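Local coordinates for protein porin (Rhodobacter capsulatus, PDB 2POR) that forms homotrimeric outer-membrane channels through which small hydrophilic solutes, up to about 0.6 kDa, diffuse passively, at residues Val61-Ser64 with Gly65-Lys69; Ile189-Gly193 with Ala194-Lys198; Gly204-Asp207 with Arg208-Arg212; Ser238-Gly241 with Ala242-Val245. All blocks are in the same frame, centred on the assembly; numbering follows the deposited sequence.

Contact 1 (Val61-Ser64 with Gly65-Lys69); sequences VFLS and GAFGK
The F62 ring carries the end of K69 over one of its faces, and one face of the F67 ring is turned to the backbone N of G65, which lies 3.7 Å above the plane and toward the rim. On F62, K69 CE packs 4.1 Å from the ring centroid as a CH-pi contact. K69 NZ sits 4.6 Å from the same centroid and only 12° off the ring normal, a cation-pi arrangement. The two side chains cross at a slant: the lysine is extended throughout, with CG anti to the backbone N (chi1 -179°), so its methylenes run back along the first strand, past S64, before the ammonium reaches the ring. S64 CB and K69 CB meet at 3.8 Å, on the same face of the sheet as the F62-K69 pair. On the L63 side of the strand, F67 CZ touches L63 CG at 4.2 Å; F67 folds back over the turn because its CG lies between the backbone N and carbonyl carbon (chi1 61°).

A type I turn from G65 to G68 reverses the chain. G65 N to G68 O and G68 N to G65 O are both 3.1 Å, and these reciprocal bonds close a tight hairpin with A66 and F67 at its tip. S64 and K69 follow as a non-hydrogen-bonded antiparallel pair. In the barrel, strand 60-65 is flanked by strand 40-46 as well as by 68-73, which pairs in turn with strand 118-125, where Y121 bonds to F67 O. L63 also packs on M10 of a neighbouring subunit and touches a bound detergent.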
loop_
_atom_site.group_PDB
_atom_site.type_symbol
_atom_site.label_atom_id
_atom_site.label_comp_id
_atom_site.label_asym_id
_atom_site.label_seq_id
_atom_site.Cartn_x
_atom_site.Cartn_y
_atom_site.Cartn_z
ATOM N N VAL A 61 -15.830 6.458 -5.625
ATOM C CA VAL A 61 -15.900 6.717 -7.059
ATOM C C VAL A 61 -17.206 7.523 -7.225
ATOM O O VAL A 61 -18.197 7.251 -6.515
ATOM C CB VAL A 61 -15.961 5.392 -7.854
ATOM C CG1 VAL A 61 -16.068 5.659 -9.354
ATOM C CG2 VAL A 61 -14.701 4.614 -7.611
ATOM N N PHE A 62 -17.280 8.563 -8.080
ATOM C CA PHE A 62 -18.533 9.297 -8.247
ATOM C C PHE A 62 -18.772 9.720 -9.702
ATOM O O PHE A 62 -17.843 9.754 -10.530
ATOM C CB PHE A 62 -18.554 10.533 -7.361
ATOM C CG PHE A 62 -17.667 11.695 -7.822
ATOM C CD1 PHE A 62 -18.162 12.647 -8.719
ATOM C CD2 PHE A 62 -16.385 11.805 -7.318
ATOM C CE1 PHE A 62 -17.365 13.711 -9.100
ATOM C CE2 PHE A 62 -15.597 12.880 -7.713
ATOM C CZ PHE A 62 -16.080 13.832 -8.598
ATOM N N LEU A 63 -20.042 10.019 -9.953
ATOM C CA LEU A 63 -20.540 10.546 -11.229
ATOM C C LEU A 63 -21.522 11.622 -10.854
ATOM O O LEU A 63 -22.368 11.334 -10.003
ATOM C CB LEU A 63 -21.322 9.529 -12.062
ATOM C CG LEU A 63 -21.855 10.004 -13.423
ATOM C CD1 LEU A 63 -20.705 10.301 -14.378
ATOM C CD2 LEU A 63 -22.663 8.903 -14.040
ATOM N N SER A 64 -21.447 12.867 -11.373
ATOM C CA SER A 64 -22.433 13.899 -11.059
ATOM C C SER A 64 -22.850 14.670 -12.323
ATOM O O SER A 64 -22.192 14.653 -13.358
ATOM C CB SER A 64 -21.898 14.872 -10.035
ATOM O OG SER A 64 -20.668 15.465 -10.377
ATOM N N GLY A 65 -24.023 15.221 -12.246
ATOM C CA GLY A 65 -24.601 15.939 -13.340
ATOM C C GLY A 65 -25.667 16.828 -12.758
ATOM O O GLY A 65 -25.733 17.131 -11.557
ATOM N N ALA A 66 -26.584 17.191 -13.633
ATOM C CA ALA A 66 -27.675 18.050 -13.244
ATOM C C ALA A 66 -28.614 17.372 -12.251
ATOM O O ALA A 66 -29.288 18.039 -11.470
ATOM C CB ALA A 66 -28.462 18.423 -14.474
ATOM N N PHE A 67 -28.620 16.038 -12.329
ATOM C CA PHE A 67 -29.381 15.134 -11.461
ATOM C C PHE A 67 -28.823 15.017 -10.037
ATOM O O PHE A 67 -29.501 14.478 -9.176
ATOM C CB PHE A 67 -29.432 13.720 -12.087
ATOM C CG PHE A 67 -28.078 13.009 -12.305
ATOM C CD1 PHE A 67 -27.464 12.313 -11.260
ATOM C CD2 PHE A 67 -27.448 13.089 -13.545
ATOM C CE1 PHE A 67 -26.237 11.719 -11.460
ATOM C CE2 PHE A 67 -26.218 12.487 -13.736
ATOM C CZ PHE A 67 -25.615 11.804 -12.693
ATOM N N GLY A 68 -27.620 15.456 -9.715
ATOM C CA GLY A 68 -27.102 15.336 -8.378
ATOM C C GLY A 68 -25.875 14.477 -8.496
ATOM O O GLY A 68 -25.341 14.371 -9.609
ATOM N N LYS A 69 -25.411 13.805 -7.440
ATOM C CA LYS A 69 -24.140 13.095 -7.464
ATOM C C LYS A 69 -24.363 11.686 -6.897
ATOM O O LYS A 69 -25.027 11.555 -5.869
ATOM C CB LYS A 69 -23.164 13.861 -6.596
ATOM C CG LYS A 69 -21.764 13.251 -6.527
ATOM C CD LYS A 69 -21.018 14.098 -5.516
ATOM C CE LYS A 69 -19.643 13.550 -5.305
ATOM N NZ LYS A 69 -18.878 14.430 -4.435
#

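Contact 2 (Ile189-Gly193 with Ala194-Lys198); sequences IAKFG and ATNVK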
loop_
_atom_site.group_PDB
_atom_site.type_symbol
_atom_site.label_atom_id
_atom_site.label_comp_id
_atom_site.label_asym_id
_atom_site.label_seq_id
_atom_site.Cartn_x
_atom_site.Cartn_y
_atom_site.Cartn_z
ATOM N N ILE A 189 -27.059 24.207 12.308
ATOM C CA ILE A 189 -25.700 24.754 12.231
ATOM C C ILE A 189 -25.838 26.273 12.012
ATOM O O ILE A 189 -26.699 26.698 11.243
ATOM C CB ILE A 189 -24.926 24.142 11.060
ATOM C CG1 ILE A 189 -24.859 22.645 11.196
ATOM C CG2 ILE A 189 -23.515 24.694 11.057
ATOM C CD1 ILE A 189 -25.014 21.938 9.855
ATOM N N ALA A 190 -25.033 27.089 12.672
ATOM C CA ALA A 190 -25.132 28.526 12.650
ATOM C C ALA A 190 -23.750 29.079 12.632
ATOM O O ALA A 190 -22.884 28.620 13.394
ATOM C CB ALA A 190 -25.757 29.096 13.903
ATOM N N LYS A 191 -23.516 30.030 11.735
ATOM C CA LYS A 191 -22.262 30.779 11.786
ATOM C C LYS A 191 -22.620 32.195 12.123
ATOM O O LYS A 191 -23.531 32.769 11.529
ATOM C CB LYS A 191 -21.490 30.818 10.470
ATOM C CG LYS A 191 -22.360 30.842 9.221
ATOM C CD LYS A 191 -21.844 29.750 8.288
ATOM C CE LYS A 191 -22.196 28.354 8.804
ATOM N NZ LYS A 191 -21.280 27.359 8.273
ATOM N N PHE A 192 -21.971 32.747 13.130
ATOM C CA PHE A 192 -22.166 34.118 13.563
ATOM C C PHE A 192 -20.799 34.764 13.428
ATOM O O PHE A 192 -20.080 35.056 14.398
ATOM C CB PHE A 192 -22.620 34.172 15.014
ATOM C CG PHE A 192 -23.949 33.494 15.250
ATOM C CD1 PHE A 192 -24.984 33.676 14.352
ATOM C CD2 PHE A 192 -24.086 32.699 16.367
ATOM C CE1 PHE A 192 -26.175 33.043 14.579
ATOM C CE2 PHE A 192 -25.286 32.071 16.584
ATOM C CZ PHE A 192 -26.323 32.243 15.692
ATOM N N GLY A 193 -20.395 34.900 12.165
ATOM C CA GLY A 193 -19.097 35.478 11.894
ATOM C C GLY A 193 -17.961 34.495 12.192
ATOM O O GLY A 193 -17.923 33.402 11.618
ATOM N N ALA A 194 -17.060 34.848 13.118
ATOM C CA ALA A 194 -15.902 34.014 13.438
ATOM C C ALA A 194 -16.251 32.749 14.246
ATOM O O ALA A 194 -15.375 31.900 14.460
ATOM C CB ALA A 194 -14.914 34.863 14.231
ATOM N N THR A 195 -17.511 32.681 14.719
ATOM C CA THR A 195 -18.105 31.628 15.540
ATOM C C THR A 195 -19.012 30.637 14.826
ATOM O O THR A 195 -19.944 31.012 14.117
ATOM C CB THR A 195 -18.877 32.313 16.671
ATOM O OG1 THR A 195 -17.905 33.163 17.289
ATOM C CG2 THR A 195 -19.492 31.368 17.693
ATOM N N ASN A 196 -18.780 29.348 15.029
ATOM C CA ASN A 196 -19.600 28.318 14.422
ATOM C C ASN A 196 -20.313 27.605 15.556
ATOM O O ASN A 196 -19.682 27.382 16.605
ATOM C CB ASN A 196 -18.715 27.352 13.700
ATOM C CG ASN A 196 -17.994 27.996 12.530
ATOM O OD1 ASN A 196 -18.599 28.317 11.506
ATOM N ND2 ASN A 196 -16.689 28.210 12.622
ATOM N N VAL A 197 -21.589 27.282 15.435
ATOM C CA VAL A 197 -22.290 26.581 16.484
ATOM C C VAL A 197 -22.942 25.420 15.766
ATOM O O VAL A 197 -23.447 25.601 14.660
ATOM C CB VAL A 197 -23.348 27.478 17.138
ATOM C CG1 VAL A 197 -24.115 26.706 18.198
ATOM C CG2 VAL A 197 -22.671 28.608 17.881
ATOM N N LYS A 198 -22.895 24.207 16.308
ATOM C CA LYS A 198 -23.527 23.051 15.691
ATOM C C LYS A 198 -24.179 22.338 16.881
ATOM O O LYS A 198 -23.610 22.300 17.990
ATOM C CB LYS A 198 -22.470 22.164 15.022
ATOM C CG LYS A 198 -23.174 21.046 14.269
ATOM C CD LYS A 198 -22.253 20.109 13.509
ATOM C CE LYS A 198 -21.601 20.864 12.366
ATOM N NZ LYS A 198 -20.801 20.006 11.500
HETATM O O HOH W 1 -21.237 26.998 11.628
#
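K198 lies beside I189, both side chains pointing the same way from a non-hydrogen-bonded antiparallel pair. Beyond CB, K198 CG comes within 3.9 Å of I189 CG1. The chain then bends at chi3 (-67°), which brings CE back to the same I189 CG1, again at 3.9 Å, so the methylenes hug the isoleucine. Past it, NZ leaves the hairpin and is held by two carbonyl oxygens, those of F83 and D85. The lysine thereby ties this strand end to the segment between strands 68-73 and 118-125.

N196, on the same face, has its amide divided between two partners. ND2 is bonded to D237 OD2 of the next strand, whereas OD1 receives a water at 3.0 Å that also donates, weakly, to A190 O. N196 OD1 additionally faces K191 CB. The opposite face carries A190, F192, T195 and V197, and here A190 CB meets V197 CB at 4.3 Å.

Three backbone hydrogen bonds join the strands. A190 and V197 form a reciprocal pair, A190 N to V197 O at 2.9 Å and V197 N to A190 O at 2.8 Å. Nearer the turn, F192 N reaches T195 O at 2.8 Å. The reversal from F192 to T195 is a type II' turn, with G193 in the positive-phi position such a turn requires. This is a two-residue beta hairpin, the tight strand connection characteristic of the periplasmic end of porin barrels.

Contact 3 (Gly204-Asp207 with Arg208-Arg212); sequences GELD and RDFAR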
loop_
_atom_site.group_PDB
_atom_site.type_symbol
_atom_site.label_atom_id
_atom_site.label_comp_id
_atom_site.label_asym_id
_atom_site.label_seq_id
_atom_site.Cartn_x
_atom_site.Cartn_y
_atom_site.Cartn_z
ATOM N N GLY A 204 -33.929 7.030 19.019
ATOM C CA GLY A 204 -34.332 5.854 18.260
ATOM C C GLY A 204 -34.222 4.593 19.092
ATOM O O GLY A 204 -34.416 4.624 20.321
ATOM N N GLU A 205 -33.872 3.496 18.436
ATOM C CA GLU A 205 -33.658 2.271 19.178
ATOM C C GLU A 205 -32.561 1.465 18.547
ATOM O O GLU A 205 -32.341 1.503 17.336
ATOM C CB GLU A 205 -34.922 1.429 19.247
ATOM C CG GLU A 205 -35.443 0.920 17.939
ATOM C CD GLU A 205 -36.807 0.242 18.033
ATOM O OE1 GLU A 205 -37.666 0.737 18.774
ATOM O OE2 GLU A 205 -36.993 -0.767 17.334
ATOM N N LEU A 206 -31.855 0.759 19.424
ATOM C CA LEU A 206 -30.675 -0.006 19.085
ATOM C C LEU A 206 -30.852 -1.465 19.489
ATOM O O LEU A 206 -31.668 -1.754 20.364
ATOM C CB LEU A 206 -29.481 0.537 19.825
ATOM C CG LEU A 206 -29.022 1.957 19.524
ATOM C CD1 LEU A 206 -27.812 2.277 20.386
ATOM C CD2 LEU A 206 -28.718 2.078 18.024
ATOM N N ASP A 207 -30.122 -2.397 18.872
ATOM C CA ASP A 207 -30.082 -3.775 19.300
ATOM C C ASP A 207 -29.452 -3.747 20.693
ATOM O O ASP A 207 -28.468 -3.034 20.942
ATOM C CB ASP A 207 -29.220 -4.578 18.362
ATOM C CG ASP A 207 -28.928 -5.977 18.896
ATOM O OD1 ASP A 207 -29.853 -6.792 18.899
ATOM O OD2 ASP A 207 -27.799 -6.226 19.313
ATOM N N ARG A 208 -29.991 -4.575 21.599
ATOM C CA ARG A 208 -29.509 -4.671 22.973
ATOM C C ARG A 208 -28.036 -4.950 23.076
ATOM O O ARG A 208 -27.312 -4.222 23.760
ATOM C CB ARG A 208 -30.233 -5.796 23.751
ATOM C CG ARG A 208 -29.759 -5.988 25.211
ATOM C CD ARG A 208 -30.248 -7.347 25.743
ATOM N NE ARG A 208 -29.581 -8.447 25.061
ATOM C CZ ARG A 208 -30.288 -9.405 24.460
ATOM N NH1 ARG A 208 -31.621 -9.428 24.464
ATOM N NH2 ARG A 208 -29.634 -10.342 23.801
ATOM N N ASP A 209 -27.577 -6.019 22.426
ATOM C CA ASP A 209 -26.189 -6.359 22.597
ATOM C C ASP A 209 -25.246 -5.409 21.847
ATOM O O ASP A 209 -24.130 -5.180 22.302
ATOM C CB ASP A 209 -26.009 -7.810 22.161
ATOM C CG ASP A 209 -26.689 -8.804 23.136
ATOM O OD1 ASP A 209 -26.891 -8.492 24.307
ATOM O OD2 ASP A 209 -27.024 -9.888 22.692
ATOM N N PHE A 210 -25.676 -4.788 20.759
ATOM C CA PHE A 210 -24.883 -3.737 20.094
ATOM C C PHE A 210 -24.735 -2.546 21.085
ATOM O O PHE A 210 -23.617 -2.057 21.347
ATOM C CB PHE A 210 -25.651 -3.396 18.782
ATOM C CG PHE A 210 -25.175 -2.184 17.987
ATOM C CD1 PHE A 210 -25.638 -0.915 18.310
ATOM C CD2 PHE A 210 -24.277 -2.347 16.953
ATOM C CE1 PHE A 210 -25.203 0.189 17.601
ATOM C CE2 PHE A 210 -23.844 -1.236 16.242
ATOM C CZ PHE A 210 -24.305 0.024 16.569
ATOM N N ALA A 211 -25.828 -2.116 21.742
ATOM C CA ALA A 211 -25.779 -1.080 22.753
ATOM C C ALA A 211 -24.866 -1.396 23.910
ATOM O O ALA A 211 -24.094 -0.547 24.372
ATOM C CB ALA A 211 -27.194 -0.861 23.247
ATOM N N ARG A 212 -24.874 -2.632 24.426
ATOM C CA ARG A 212 -24.008 -3.001 25.537
ATOM C C ARG A 212 -22.550 -2.940 25.123
ATOM O O ARG A 212 -21.689 -2.539 25.910
ATOM C CB ARG A 212 -24.332 -4.427 26.021
ATOM C CG ARG A 212 -25.760 -4.551 26.622
ATOM C CD ARG A 212 -26.138 -6.028 27.074
ATOM N NE ARG A 212 -25.168 -6.517 28.042
ATOM C CZ ARG A 212 -25.270 -6.288 29.351
ATOM N NH1 ARG A 212 -26.312 -5.652 29.855
ATOM N NH2 ARG A 212 -24.350 -6.703 30.189
HETATM O O HOH W 2 -29.690 -8.064 21.314
#
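D207, the last residue of strand 195-207, is the N-cap of helix 208-214. Among the hydrogen bonds, F210 N donates to D207 OD2 at 2.9 Å, approaching on the anti side and 24° out of the carboxylate plane. The carboxylate swings over the first helical turn because CG stands opposite the backbone N (chi1 169°). D207 O starts the helical pattern by accepting from A211 N at 2.9 Å, almost straight at 170°. The other oxygen, OD1, takes a water at 2.7 Å, which itself accepts from D209 N; A179 N is a further donor to OD1.

A charged pair lies alongside. R208 grips D209 side-on, NE to OD1 at 2.8 Å and NH2 to OD2 at 2.9 Å, both from above the carboxylate plane.

Apolar contacts join the two elements below the cap: L206 CD2 touches F210 CE1 at 4.0 Å, and L206 CD1 meets A211 CB. M181 and I254 extend this patch.

The D207 carboxylate is thus buried yet engaged at both oxygens, and the N-terminal helix end, with its peptide N-H groups, would probably stabilise its negative charge.

Contact 4 (Ser238-Gly241 with Ala242-Val245); sequences STFG and ATTV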
loop_
_atom_site.group_PDB
_atom_site.type_symbol
_atom_site.label_atom_id
_atom_site.label_comp_id
_atom_site.label_asym_id
_atom_site.label_seq_id
_atom_site.Cartn_x
_atom_site.Cartn_y
_atom_site.Cartn_z
ATOM N N SER A 238 -14.478 29.417 17.805
ATOM C CA SER A 238 -14.375 30.776 17.331
ATOM C C SER A 238 -12.942 31.078 17.013
ATOM O O SER A 238 -12.016 30.623 17.703
ATOM C CB SER A 238 -14.849 31.751 18.388
ATOM O OG SER A 238 -15.103 33.013 17.767
ATOM N N THR A 239 -12.785 31.874 15.964
ATOM C CA THR A 239 -11.461 32.279 15.529
ATOM C C THR A 239 -11.171 33.759 15.748
ATOM O O THR A 239 -11.939 34.619 15.319
ATOM C CB THR A 239 -11.325 31.937 14.058
ATOM O OG1 THR A 239 -11.599 30.550 13.899
ATOM C CG2 THR A 239 -9.926 32.203 13.552
ATOM N N PHE A 240 -10.064 34.061 16.399
ATOM C CA PHE A 240 -9.560 35.418 16.608
ATOM C C PHE A 240 -8.107 35.482 16.106
ATOM O O PHE A 240 -7.132 35.080 16.774
ATOM C CB PHE A 240 -9.544 35.845 18.093
ATOM C CG PHE A 240 -9.977 34.810 19.122
ATOM C CD1 PHE A 240 -11.331 34.543 19.300
ATOM C CD2 PHE A 240 -9.016 34.159 19.876
ATOM C CE1 PHE A 240 -11.730 33.622 20.240
ATOM C CE2 PHE A 240 -9.426 33.238 20.815
ATOM C CZ PHE A 240 -10.776 32.974 20.991
ATOM N N GLY A 241 -7.954 35.956 14.874
ATOM C CA GLY A 241 -6.645 36.063 14.280
ATOM C C GLY A 241 -6.168 34.701 13.779
ATOM O O GLY A 241 -6.805 34.043 12.945
ATOM N N ALA A 242 -5.009 34.304 14.297
ATOM C CA ALA A 242 -4.429 33.008 13.980
ATOM C C ALA A 242 -4.944 31.911 14.934
ATOM O O ALA A 242 -4.656 30.742 14.679
ATOM C CB ALA A 242 -2.912 33.131 14.097
ATOM N N THR A 243 -5.689 32.233 16.002
ATOM C CA THR A 243 -6.133 31.319 17.041
ATOM C C THR A 243 -7.556 30.879 16.921
ATOM O O THR A 243 -8.453 31.721 16.895
ATOM C CB THR A 243 -5.983 31.952 18.428
ATOM O OG1 THR A 243 -4.646 32.429 18.502
ATOM C CG2 THR A 243 -6.185 30.980 19.575
ATOM N N THR A 244 -7.780 29.576 16.843
ATOM C CA THR A 244 -9.133 29.058 16.962
ATOM C C THR A 244 -9.175 28.338 18.309
ATOM O O THR A 244 -8.181 27.720 18.735
ATOM C CB THR A 244 -9.402 28.110 15.858
ATOM O OG1 THR A 244 -9.232 28.889 14.667
ATOM C CG2 THR A 244 -10.768 27.437 15.978
ATOM N N VAL A 245 -10.296 28.507 19.005
ATOM C CA VAL A 245 -10.571 27.896 20.306
ATOM C C VAL A 245 -11.954 27.288 20.144
ATOM O O VAL A 245 -12.810 27.860 19.454
ATOM C CB VAL A 245 -10.574 28.953 21.426
ATOM C CG1 VAL A 245 -11.014 28.367 22.759
ATOM C CG2 VAL A 245 -9.145 29.419 21.645
#
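F240 lays its ring across the second strand and packs closely there. Its CE2 meets V245 CG2 at 3.9 Å and T243 CG2 at 4.1 Å, CZ touches V245 CB, and T243 O lies over one ring face. The side chain pays for this reach: chi1 is 3°, so CG nearly eclipses the backbone N, a strained position that tips the ring over its neighbours. On the other face T239 and T244 are a non-hydrogen-bonded pair in the backbone ladder, and their side-chain hydroxyls, OG1 to OG1, lie 3.0 Å apart, probably hydrogen-bonded.

The frame is a two-residue beta hairpin, turning from F240 to T243 through a type II' turn with G241 at positive phi, one of the short reversals that connect strands of the porin barrel. Away from the turn the ladder is tight: S238 N to V245 O is 2.8 Å, and V245 N to S238 O is 3.0 Å. S238 OG points out of the hairpin to T195 OG1.

Toward the tip the hold weakens. F240 N still reaches T243 O at 2.9 Å, but the return bond, T243 N to F240 O, stretches to 3.3 Å and arrives 57° above the carbonyl plane. The F240 ring, while resting on T243 and V245, lies at the surface, as does G241. The A242 methyl, directed away overall, still touches G241 C; A242 also packs on Y269.

How the contacts relate
From the N terminus, contact 1 closes the first of these reversals, joining strands 60-65 and 68-73. Contact 2 turns strand 181-192 into 195-207, and contact 3 lies at the far end of that second strand, where it passes into helix 208-214 instead of another strand. Strand 226-240 brings the chain back, and contact 4 turns it into 243-254. The four follow in series, none nested or crossing. Contacts 2 and 4 join adjacent hairpins at one end of the barrel through neighbouring strands 195-207 and 226-240, A194 O meeting T239 N; contact 3 lies on the opposite side of the chain's centre from contact 4, and contact 1 stands about 29 Å from contact 2, centre to centre.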